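Long-range contact in 2-oxoadipate dioxygenase/decarboxylase (Pseudomonas putida, PDB 6W1G), which uses an iron(II) cofactor and O2 to convert 2-oxoadipate to (R)-2-hydroxyglutarate and CO2 in a D-lysine catabolic pathway: residues P229-I234 with G293-R298. Numbering follows the deposited sequence.
Sequences PRTLDI and GEIEQR. With NI (nickel (II) ion), chain B.
Gln297 reaches Ile234 through an extended side chain: CG, anti to the backbone N (chi1 -178°), lies 3.3 Å from Thr231 O and carries the amide to the 231-233 ST turn, where Asp233 N donates to Thr231 OG1. Arg230, stretched likewise, crosses Arg298 at about a right angle, the guanidinium planes 86° apart; Arg298 CB lies over one face of the Arg230 group, whose ends pair with Glu68 and Glu61. Just past strand 226-229, Arg230 forms a single parallel beta bridge with Glu296 on strand 288-298, in a protein of the glyoxalase clan. Thr231 N gives a nearly straight bond to Glu296 O (2.9 Å), while that from Glu296 N to Pro229 O is weak at 3.5 Å. Ile295 CD1 meets Pro229 CG at 3.9 Å, and Val38 and Leu34 of helix 29-48 cover the pair.

The case illustrates how an extended glutamine side chain can supply an acceptor at a helix start. Ile234 N donates to Gln297 OE1 (2.9 Å) from 31° out of the carbonyl plane, and Asp233, the N-cap, takes Ala236 N. With an alanine in place of this glutamine, the Ile234 N-H would probably lose its acceptor and a gap open beside the Thr231 and Leu232 carbonyls.

The same strand serves the iron(II) site, here filled by nickel. Glu294 OE1, also bonded to Thr228 OG1, binds the metal at 2.1 Å, alongside His70 and His226. Glu296 OE2, salt-bridged to Arg298 NE (3.0 Å) through a weak hydrogen bond, accepts from His70 ND1 and so probably helps to orient that ligand; Arg298 NH1 bonds Asp398 O. Water 1, at the Arg230 guanidinium edge, accepts from Arg230 NE and Arg298 N and donates to Thr231 O at 2.7 Å.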
loop_
_atom_site.group_PDB
_atom_site.type_symbol
_atom_site.label_atom_id
_atom_site.label_comp_id
_atom_site.label_asym_id
_atom_site.label_seq_id
_atom_site.Cartn_x
_atom_site.Cartn_y
_atom_site.Cartn_z
ATOM N N PRO A 229 7.560 -4.236 -3.708
ATOM C CA PRO A 229 7.300 -5.616 -3.297
ATOM C C PRO A 229 7.317 -5.728 -1.787
ATOM O O PRO A 229 7.821 -4.861 -1.074
ATOM C CB PRO A 229 8.461 -6.400 -3.913
ATOM C CG PRO A 229 9.572 -5.443 -3.929
ATOM C CD PRO A 229 8.984 -4.049 -4.090
ATOM N N ARG A 230 6.773 -6.841 -1.305
ATOM C CA ARG A 230 6.678 -7.140 0.110
ATOM C C ARG A 230 7.746 -8.147 0.528
ATOM O O ARG A 230 7.829 -9.250 -0.020
ATOM C CB ARG A 230 5.297 -7.713 0.457
ATOM C CG ARG A 230 5.167 -8.097 1.911
ATOM C CD ARG A 230 3.794 -8.676 2.217
ATOM N NE ARG A 230 3.737 -9.142 3.576
ATOM C CZ ARG A 230 2.728 -9.824 4.125
ATOM N NH1 ARG A 230 1.653 -10.144 3.404
ATOM N NH2 ARG A 230 2.789 -10.192 5.387
ATOM N N THR A 231 8.578 -7.744 1.487
ATOM C CA THR A 231 9.513 -8.662 2.106
ATOM C C THR A 231 9.054 -9.030 3.503
ATOM O O THR A 231 8.417 -8.251 4.195
ATOM C CB THR A 231 10.938 -8.077 2.149
ATOM O OG1 THR A 231 11.862 -9.038 2.667
ATOM C CG2 THR A 231 11.062 -6.837 2.986
ATOM N N LEU A 232 9.476 -10.226 3.928
ATOM C CA LEU A 232 9.259 -10.661 5.305
ATOM C C LEU A 232 10.298 -10.102 6.283
ATOM O O LEU A 232 10.142 -10.254 7.476
ATOM C CB LEU A 232 9.281 -12.191 5.378
ATOM C CG LEU A 232 8.178 -12.873 4.581
ATOM C CD1 LEU A 232 8.312 -14.395 4.690
ATOM C CD2 LEU A 232 6.791 -12.418 5.002
ATOM N N ASP A 233 11.377 -9.464 5.818
ATOM C CA ASP A 233 12.405 -8.974 6.755
ATOM C C ASP A 233 13.151 -7.798 6.132
ATOM O O ASP A 233 14.098 -7.983 5.374
ATOM C CB ASP A 233 13.367 -10.098 7.149
ATOM C CG ASP A 233 14.322 -9.669 8.238
ATOM O OD1 ASP A 233 14.486 -8.456 8.495
ATOM O OD2 ASP A 233 14.966 -10.559 8.863
ATOM N N ILE A 234 12.706 -6.581 6.450
ATOM C CA ILE A 234 13.317 -5.405 5.848
ATOM C C ILE A 234 14.725 -5.186 6.374
ATOM O O ILE A 234 15.556 -4.597 5.685
ATOM C CB ILE A 234 12.411 -4.174 6.036
ATOM C CG1 ILE A 234 12.790 -3.076 5.038
ATOM C CG2 ILE A 234 12.507 -3.636 7.436
ATOM C CD1 ILE A 234 11.816 -1.970 5.006
ATOM N N GLY A 293 12.912 3.788 -5.999
ATOM C CA GLY A 293 12.250 2.563 -5.615
ATOM C C GLY A 293 12.010 2.528 -4.118
ATOM O O GLY A 293 12.409 3.391 -3.338
ATOM N N GLU A 294 11.256 1.496 -3.728
ATOM C CA GLU A 294 10.842 1.306 -2.342
ATOM C C GLU A 294 10.744 -0.173 -2.034
ATOM O O GLU A 294 10.491 -1.019 -2.920
ATOM C CB GLU A 294 9.493 2.000 -2.131
ATOM C CG GLU A 294 8.922 1.942 -0.731
ATOM C CD GLU A 294 7.651 2.747 -0.663
ATOM O OE1 GLU A 294 6.585 2.262 -1.091
ATOM O OE2 GLU A 294 7.707 3.909 -0.207
ATOM N N ILE A 295 10.912 -0.494 -0.759
ATOM C CA ILE A 295 10.719 -1.840 -0.230
ATOM C C ILE A 295 9.926 -1.704 1.061
ATOM O O ILE A 295 10.127 -0.763 1.822
ATOM C CB ILE A 295 12.100 -2.534 0.002
ATOM C CG1 ILE A 295 11.968 -3.942 0.505
ATOM C CG2 ILE A 295 13.006 -1.733 0.938
ATOM C CD1 ILE A 295 11.273 -4.878 -0.419
ATOM N N GLU A 296 9.047 -2.684 1.337
ATOM C CA GLU A 296 8.234 -2.648 2.558
ATOM C C GLU A 296 8.090 -4.030 3.158
ATOM O O GLU A 296 8.174 -5.053 2.471
ATOM C CB GLU A 296 6.850 -2.055 2.315
ATOM C CG GLU A 296 5.839 -2.924 1.584
ATOM C CD GLU A 296 4.528 -2.169 1.169
ATOM O OE1 GLU A 296 4.322 -1.069 1.657
ATOM O OE2 GLU A 296 3.744 -2.662 0.360
ATOM N N GLN A 297 7.849 -4.024 4.467
ATOM C CA GLN A 297 7.512 -5.188 5.249
ATOM C C GLN A 297 6.176 -4.862 5.942
ATOM O O GLN A 297 6.063 -3.804 6.564
ATOM C CB GLN A 297 8.591 -5.474 6.309
ATOM C CG GLN A 297 8.301 -6.723 7.138
ATOM C CD GLN A 297 9.249 -6.925 8.265
ATOM O OE1 GLN A 297 10.418 -6.499 8.243
ATOM N NE2 GLN A 297 8.784 -7.621 9.272
ATOM N N ARG A 298 5.183 -5.740 5.851
ATOM C CA ARG A 298 3.846 -5.462 6.370
ATOM C C ARG A 298 3.567 -6.309 7.593
ATOM O O ARG A 298 3.715 -7.524 7.532
ATOM C CB ARG A 298 2.757 -5.662 5.302
ATOM C CG ARG A 298 2.804 -4.581 4.275
ATOM C CD ARG A 298 1.736 -4.756 3.174
ATOM N NE ARG A 298 1.714 -3.558 2.351
ATOM C CZ ARG A 298 1.060 -2.452 2.668
ATOM N NH1 ARG A 298 0.208 -2.425 3.698
ATOM N NH2 ARG A 298 1.247 -1.351 1.947
HETATM NI NI NI B . 4.884 3.368 -1.496
HETATM O O HOH W 1 5.917 -8.478 5.251
HETATM O O HOH W 2 5.601 -9.843 7.394
HETATM O O HOH W 3 5.601 5.245 -0.417
HETATM O O HOH W 4 3.202 4.693 -1.729
HETATM O O HOH W 5 4.086 3.335 0.382
#